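Local coordinates for chitin binding protein (Streptomyces lividans, PDB 5FTZ), which probably cleaves chitin oxidatively as a copper-dependent lytic polysaccharide monooxygenase of family AA10, at residues Thr82-Phe87 and Pro132-His137; His91-Phe96 and Ala153-His158. All coordinates share one frame; numbering follows the deposited sequence.

Contact 1 (Thr82-Phe87 and Pro132-His137)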
loop_
_atom_site.group_PDB
_atom_site.type_symbol
_atom_site.label_atom_id
_atom_site.label_comp_id
_atom_site.label_asym_id
_atom_site.label_seq_id
_atom_site.Cartn_x
_atom_site.Cartn_y
_atom_site.Cartn_z
ATOM N N THR A 82 -1.551 -22.907 -17.592
ATOM C CA THR A 82 -1.561 -21.427 -17.566
ATOM C C THR A 82 -2.894 -20.913 -17.098
ATOM O O THR A 82 -3.903 -21.082 -17.781
ATOM C CB THR A 82 -1.232 -20.875 -18.937
ATOM O OG1 THR A 82 0.139 -21.178 -19.218
ATOM C CG2 THR A 82 -1.412 -19.378 -18.996
ATOM N N PHE A 83 -2.896 -20.272 -15.929
ATOM C CA PHE A 83 -4.075 -19.597 -15.411
ATOM C C PHE A 83 -4.021 -18.179 -15.926
ATOM O O PHE A 83 -2.931 -17.578 -15.946
ATOM C CB PHE A 83 -4.082 -19.654 -13.863
ATOM C CG PHE A 83 -4.272 -21.019 -13.346
ATOM C CD1 PHE A 83 -3.165 -21.864 -13.136
ATOM C CD2 PHE A 83 -5.529 -21.506 -13.088
ATOM C CE1 PHE A 83 -3.345 -23.153 -12.696
ATOM C CE2 PHE A 83 -5.698 -22.801 -12.629
ATOM C CZ PHE A 83 -4.604 -23.618 -12.446
ATOM N N ARG A 84 -5.142 -17.632 -16.405
ATOM C CA ARG A 84 -5.109 -16.331 -17.010
ATOM C C ARG A 84 -6.306 -15.483 -16.572
ATOM O O ARG A 84 -7.455 -15.958 -16.587
ATOM C CB ARG A 84 -5.106 -16.476 -18.523
ATOM C CG ARG A 84 -4.924 -15.185 -19.287
ATOM C CD ARG A 84 -4.700 -15.383 -20.790
ATOM N NE ARG A 84 -5.908 -15.756 -21.450
ATOM C CZ ARG A 84 -5.986 -16.427 -22.603
ATOM N NH1 ARG A 84 -4.886 -16.842 -23.231
ATOM N NH2 ARG A 84 -7.169 -16.704 -23.116
ATOM N N TRP A 85 -5.990 -14.249 -16.211
ATOM C CA TRP A 85 -6.941 -13.204 -15.870
ATOM C C TRP A 85 -6.960 -12.183 -16.962
ATOM O O TRP A 85 -5.885 -11.795 -17.516
ATOM C CB TRP A 85 -6.549 -12.476 -14.577
ATOM C CG TRP A 85 -6.787 -13.277 -13.298
ATOM C CD1 TRP A 85 -5.985 -14.309 -12.828
ATOM C CD2 TRP A 85 -7.871 -13.194 -12.405
ATOM N NE1 TRP A 85 -6.514 -14.849 -11.712
ATOM C CE2 TRP A 85 -7.642 -14.144 -11.367
ATOM C CE3 TRP A 85 -8.982 -12.374 -12.331
ATOM C CZ2 TRP A 85 -8.575 -14.323 -10.321
ATOM C CZ3 TRP A 85 -9.884 -12.539 -11.288
ATOM C CH2 TRP A 85 -9.651 -13.495 -10.278
ATOM N N GLN A 86 -8.122 -11.592 -17.166
ATOM C CA GLN A 86 -8.282 -10.397 -18.011
ATOM C C GLN A 86 -8.797 -9.314 -17.104
ATOM O O GLN A 86 -9.737 -9.528 -16.315
ATOM C CB GLN A 86 -9.309 -10.643 -19.123
ATOM C CG GLN A 86 -8.947 -11.762 -20.064
ATOM C CD GLN A 86 -7.773 -11.546 -20.978
ATOM O OE1 GLN A 86 -7.233 -10.443 -21.072
ATOM N NE2 GLN A 86 -7.381 -12.603 -21.666
ATOM N N PHE A 87 -8.160 -8.128 -17.093
ATOM C CA PHE A 87 -8.576 -7.067 -16.221
ATOM C C PHE A 87 -9.128 -5.854 -17.019
ATOM O O PHE A 87 -8.603 -5.520 -18.072
ATOM C CB PHE A 87 -7.382 -6.571 -15.412
ATOM C CG PHE A 87 -6.729 -7.637 -14.582
ATOM C CD1 PHE A 87 -7.329 -8.160 -13.470
ATOM C CD2 PHE A 87 -5.505 -8.182 -14.967
ATOM C CE1 PHE A 87 -6.698 -9.145 -12.728
ATOM C CE2 PHE A 87 -4.895 -9.160 -14.229
ATOM C CZ PHE A 87 -5.486 -9.658 -13.107
ATOM N N PRO A 132 -0.323 -6.739 -15.326
ATOM C CA PRO A 132 -0.638 -6.340 -16.732
ATOM C C PRO A 132 -2.133 -6.545 -17.006
ATOM O O PRO A 132 -2.790 -7.279 -16.249
ATOM C CB PRO A 132 0.191 -7.330 -17.520
ATOM C CG PRO A 132 0.289 -8.574 -16.620
ATOM C CD PRO A 132 0.382 -8.013 -15.226
ATOM N N ALA A 133 -2.690 -5.954 -18.070
ATOM C CA ALA A 133 -4.101 -6.144 -18.403
ATOM C C ALA A 133 -4.493 -7.571 -18.693
ATOM O O ALA A 133 -5.667 -7.952 -18.492
ATOM C CB ALA A 133 -4.444 -5.275 -19.590
ATOM N N THR A 134 -3.569 -8.396 -19.132
ATOM C CA THR A 134 -3.772 -9.842 -19.283
ATOM C C THR A 134 -2.624 -10.483 -18.527
ATOM O O THR A 134 -1.467 -10.268 -18.906
ATOM C CB THR A 134 -3.721 -10.360 -20.742
ATOM O OG1 THR A 134 -4.703 -9.681 -21.550
ATOM C CG2 THR A 134 -3.992 -11.842 -20.811
ATOM N N LEU A 135 -2.922 -11.223 -17.471
ATOM C CA LEU A 135 -1.920 -11.888 -16.636
ATOM C C LEU A 135 -2.033 -13.346 -16.808
ATOM O O LEU A 135 -3.108 -13.932 -16.490
ATOM C CB LEU A 135 -2.092 -11.549 -15.159
ATOM C CG LEU A 135 -1.116 -12.242 -14.210
ATOM C CD1 LEU A 135 0.352 -11.923 -14.434
ATOM C CD2 LEU A 135 -1.495 -11.859 -12.799
ATOM N N SER A 136 -0.939 -13.999 -17.195
ATOM C CA SER A 136 -0.866 -15.432 -17.362
ATOM C C SER A 136 0.216 -15.931 -16.427
ATOM O O SER A 136 1.335 -15.390 -16.419
ATOM C CB SER A 136 -0.466 -15.784 -18.775
ATOM O OG SER A 136 -1.483 -15.495 -19.703
ATOM N N HIS A 137 -0.078 -16.922 -15.610
ATOM C CA HIS A 137 0.932 -17.533 -14.749
ATOM C C HIS A 137 0.700 -19.021 -14.602
ATOM O O HIS A 137 -0.438 -19.497 -14.654
ATOM C CB HIS A 137 1.150 -16.806 -13.468
ATOM C CG HIS A 137 -0.089 -16.491 -12.670
ATOM N ND1 HIS A 137 -0.149 -15.374 -11.887
ATOM C CD2 HIS A 137 -1.290 -17.082 -12.548
ATOM C CE1 HIS A 137 -1.323 -15.309 -11.267
ATOM N NE2 HIS A 137 -2.053 -16.315 -11.684
HETATM O O HOH W 1 -2.007 -17.144 -22.119
HETATM O O HOH W 2 -7.920 -7.398 -20.373
#
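His137, Phe87 and Leu135 bury the most surface where strand 82-87 runs antiparallel to 134-137, their axes 4.7 Å apart at closest approach. The His137 ring swings over the neighbouring strand because CG sits between the backbone N and the carbonyl carbon (chi1 51°), which brings CD2 to 4.0 Å from Phe83 CB. Its NE2 is hydrogen-bonded to Tyr98 OH, the same hydroxyl that takes the indole N-H of Trp85. The backbones of Phe83 and His137 exchange two hydrogen bonds; Trp85 and Leu135 repeat the pattern, with Trp85 N to Leu135 O at 2.9 Å. Phe87 closes the ladder through its N-H to Ala133 O, while its ring receives the partner at the edge: CD2 lies 3.1 Å from Pro132 O, and CE2 is 3.8 Å from Leu135 CB.

Arg84, Gln86, Thr134 and Ser136 occupy the other face. Gln86 bends at chi2 (-69°) and runs beside the Thr134 side chain in the same direction, so that Thr134 OG1 donates to Gln86 OE1 over 2.7 Å; NE2 of the same amide is hydrogen-bonded to Asp5. A leucine in place of Gln86 would probably leave the Thr134 hydroxyl without this acceptor and cost Asp5 one of its donors. The methylenes of Arg84 run past the Ser136 hydroxyl, CD 3.4 Å from Ser136 OG, and one water joins Arg84 NH1 to that hydroxyl; Arg84 NE forms a salt bridge with Asp5. With strand 2-6 pairing along the other edge of strand 80-87, these segments make up the three-stranded antiparallel sheet of the immunoglobulin-like beta-sandwich core characteristic of AA10 enzymes.

Contact 2 (His91-Phe96 and Ala153-His158); sequences HATTDF and AVWTVH. With CU (copper (II) ion), chain B; CU (copper (II) ion), chain C.
Trp155 turns its CG away from the backbone N (chi1 169°), and Phe96 turns its own beside the backbone N (chi1 -61°); the two side chains then extend in a common direction. Their planes are only 12° apart but slid, so overlap is slight and Phe96 CE1 meets one indole face at CD1, 3.3 Å away. At the indole edge, NE1 donates in the ring plane to Thr93 OG1 over 2.8 Å with an N-H...O angle of 162°. That hydroxyl in turn donates to His91 O, tying the indole to the backbone of a copper ligand. His91 CD2 comes obliquely to within 3.8 Å of Trp155 CH2, the two rings near parallel but displaced with little overlap, while His91 CB rests on Val157 CG1.

His91 NE2 binds one copper at 1.9 Å, a site shared with His1, as in the histidine brace of these enzymes. His158 NE2 holds the other copper with Asp159 and with His158 and Asp159 of the second subunit; a water links His158 ND1 to Thr94 OG1. A classic beta bulge sets two residues, Thr94 and Asp95, opposite the single Thr156: Thr94 N donates to Thr156 O and Thr156 N to Asp95 O. Another water joins Asp95 OD1, Thr156 OG1 and Val154 O, while Asp95 OD2 pairs with Lys97. Strand 148-157 lies between strands 93-100 and 162-171, antiparallel to both; Phe164 of strand 162-171 meets Trp155, and Phe87 and Trp85 of strand 80-87 pack against the aromatic cluster from the other sheet.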
loop_
_atom_site.group_PDB
_atom_site.type_symbol
_atom_site.label_atom_id
_atom_site.label_comp_id
_atom_site.label_asym_id
_atom_site.label_seq_id
_atom_site.Cartn_x
_atom_site.Cartn_y
_atom_site.Cartn_z
ATOM N N HIS A 91 -5.716 -3.108 -10.565
ATOM C CA HIS A 91 -5.457 -2.571 -9.230
ATOM C C HIS A 91 -4.195 -3.168 -8.650
ATOM O O HIS A 91 -3.826 -4.320 -8.976
ATOM C CB HIS A 91 -6.557 -3.012 -8.286
ATOM C CG HIS A 91 -7.929 -2.579 -8.669
ATOM N ND1 HIS A 91 -8.267 -1.256 -8.839
ATOM C CD2 HIS A 91 -9.050 -3.300 -8.939
ATOM C CE1 HIS A 91 -9.534 -1.166 -9.174
ATOM N NE2 HIS A 91 -10.024 -2.391 -9.261
ATOM N N ALA A 92 -3.513 -2.423 -7.807
ATOM C CA ALA A 92 -2.463 -2.950 -6.941
ATOM C C ALA A 92 -3.020 -4.203 -6.257
ATOM O O ALA A 92 -4.134 -4.212 -5.746
ATOM C CB ALA A 92 -2.038 -1.929 -5.905
ATOM N N THR A 93 -2.207 -5.264 -6.217
ATOM C CA THR A 93 -2.671 -6.573 -5.879
ATOM C C THR A 93 -1.867 -7.144 -4.719
ATOM O O THR A 93 -0.615 -7.107 -4.738
ATOM C CB THR A 93 -2.524 -7.478 -7.119
ATOM O OG1 THR A 93 -3.457 -6.942 -8.109
ATOM C CG2 THR A 93 -2.858 -8.945 -6.813
ATOM N N THR A 94 -2.569 -7.795 -3.783
ATOM C CA THR A 94 -1.971 -8.539 -2.703
ATOM C C THR A 94 -1.613 -9.935 -3.195
ATOM O O THR A 94 -0.440 -10.298 -3.155
ATOM C CB THR A 94 -2.903 -8.635 -1.494
ATOM O OG1 THR A 94 -3.145 -7.305 -1.034
ATOM C CG2 THR A 94 -2.330 -9.465 -0.359
ATOM N N ASP A 95 -2.565 -10.727 -3.682
ATOM C CA ASP A 95 -2.262 -12.076 -4.152
ATOM C C ASP A 95 -3.377 -12.640 -5.029
ATOM O O ASP A 95 -4.454 -12.050 -5.192
ATOM C CB ASP A 95 -1.936 -13.030 -2.999
ATOM C CG ASP A 95 -3.097 -13.427 -2.197
ATOM O OD1 ASP A 95 -4.184 -12.934 -2.361
ATOM O OD2 ASP A 95 -2.900 -14.334 -1.344
ATOM N N PHE A 96 -3.028 -13.754 -5.641
ATOM C CA PHE A 96 -3.967 -14.645 -6.351
ATOM C C PHE A 96 -3.949 -15.989 -5.678
ATOM O O PHE A 96 -2.833 -16.503 -5.427
ATOM C CB PHE A 96 -3.593 -14.803 -7.831
ATOM C CG PHE A 96 -3.612 -13.511 -8.621
ATOM C CD1 PHE A 96 -4.782 -13.044 -9.226
ATOM C CD2 PHE A 96 -2.501 -12.712 -8.703
ATOM C CE1 PHE A 96 -4.815 -11.846 -9.926
ATOM C CE2 PHE A 96 -2.516 -11.542 -9.404
ATOM C CZ PHE A 96 -3.681 -11.095 -10.003
ATOM N N ALA A 153 -10.978 -19.050 -8.215
ATOM C CA ALA A 153 -9.881 -18.106 -8.281
ATOM C C ALA A 153 -10.266 -16.886 -7.515
ATOM O O ALA A 153 -11.368 -16.371 -7.679
ATOM C CB ALA A 153 -9.608 -17.799 -9.744
ATOM N N VAL A 154 -9.372 -16.450 -6.648
ATOM C CA VAL A 154 -9.597 -15.285 -5.808
ATOM C C VAL A 154 -8.453 -14.299 -5.974
ATOM O O VAL A 154 -7.289 -14.647 -5.760
ATOM C CB VAL A 154 -9.779 -15.699 -4.345
ATOM C CG1 VAL A 154 -10.166 -14.440 -3.548
ATOM C CG2 VAL A 154 -10.852 -16.778 -4.158
ATOM N N TRP A 155 -8.800 -13.082 -6.386
ATOM C CA TRP A 155 -7.851 -11.982 -6.581
ATOM C C TRP A 155 -8.060 -10.948 -5.481
ATOM O O TRP A 155 -9.082 -10.315 -5.444
ATOM C CB TRP A 155 -8.094 -11.386 -7.962
ATOM C CG TRP A 155 -7.386 -10.088 -8.210
ATOM C CD1 TRP A 155 -6.166 -9.716 -7.751
ATOM C CD2 TRP A 155 -7.841 -9.007 -9.052
ATOM N NE1 TRP A 155 -5.848 -8.430 -8.211
ATOM C CE2 TRP A 155 -6.850 -8.015 -9.048
ATOM C CE3 TRP A 155 -8.990 -8.811 -9.832
ATOM C CZ2 TRP A 155 -7.008 -6.810 -9.743
ATOM C CZ3 TRP A 155 -9.097 -7.663 -10.555
ATOM C CH2 TRP A 155 -8.127 -6.678 -10.493
ATOM N N THR A 156 -7.081 -10.813 -4.584
ATOM C CA THR A 156 -7.217 -9.888 -3.467
ATOM C C THR A 156 -6.518 -8.578 -3.765
ATOM O O THR A 156 -5.349 -8.555 -4.161
ATOM C CB THR A 156 -6.703 -10.492 -2.186
ATOM O OG1 THR A 156 -7.455 -11.689 -1.878
ATOM C CG2 THR A 156 -6.803 -9.503 -1.006
ATOM N N VAL A 157 -7.260 -7.480 -3.607
ATOM C CA VAL A 157 -6.769 -6.167 -3.974
ATOM C C VAL A 157 -6.077 -5.479 -2.795
ATOM O O VAL A 157 -6.639 -5.398 -1.706
ATOM C CB VAL A 157 -7.936 -5.316 -4.519
ATOM C CG1 VAL A 157 -7.500 -3.907 -4.865
ATOM C CG2 VAL A 157 -8.534 -6.018 -5.766
ATOM N N HIS A 158 -4.908 -4.956 -3.056
ATOM C CA HIS A 158 -4.094 -4.291 -2.043
ATOM C C HIS A 158 -4.782 -2.984 -1.527
ATOM O O HIS A 158 -5.332 -2.219 -2.270
ATOM C CB HIS A 158 -2.788 -3.954 -2.709
ATOM C CG HIS A 158 -1.832 -3.110 -1.887
ATOM N ND1 HIS A 158 -0.948 -3.638 -0.966
ATOM C CD2 HIS A 158 -1.535 -1.800 -2.009
ATOM C CE1 HIS A 158 -0.198 -2.653 -0.476
ATOM N NE2 HIS A 158 -0.553 -1.546 -1.084
HETATM CU CU CU B . -11.663 -3.016 -10.012
HETATM CU CU CU C . 0.036 0.148 -0.328
HETATM O O HOH W 3 -0.782 -6.348 -0.127
HETATM O O HOH W 4 -5.394 -6.643 0.624
HETATM O O HOH W 5 -6.510 -14.016 -3.052
#

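Overall arrangement
After strand 2-6, a long excursion that includes helix 10-15 and strands 33-35 and 73-74 precedes strand 80-87, the first half of contact 1, and after a three-residue link the chain enters 91-96, the first half of contact 2. Strand 134-140 returns to close contact 1 across 44 intervening residues; strand 148-157 follows and closes contact 2 across 56. The segments alternate, so the two loops cross rather than nest, and each closure belongs to a different sheet: contact 1 to the three-stranded antiparallel one, contact 2 to the mixed one. With centres about 12 Å apart, they meet in the sandwich interior, where Leu135 CD2 joins the aromatic packing by touching Phe96.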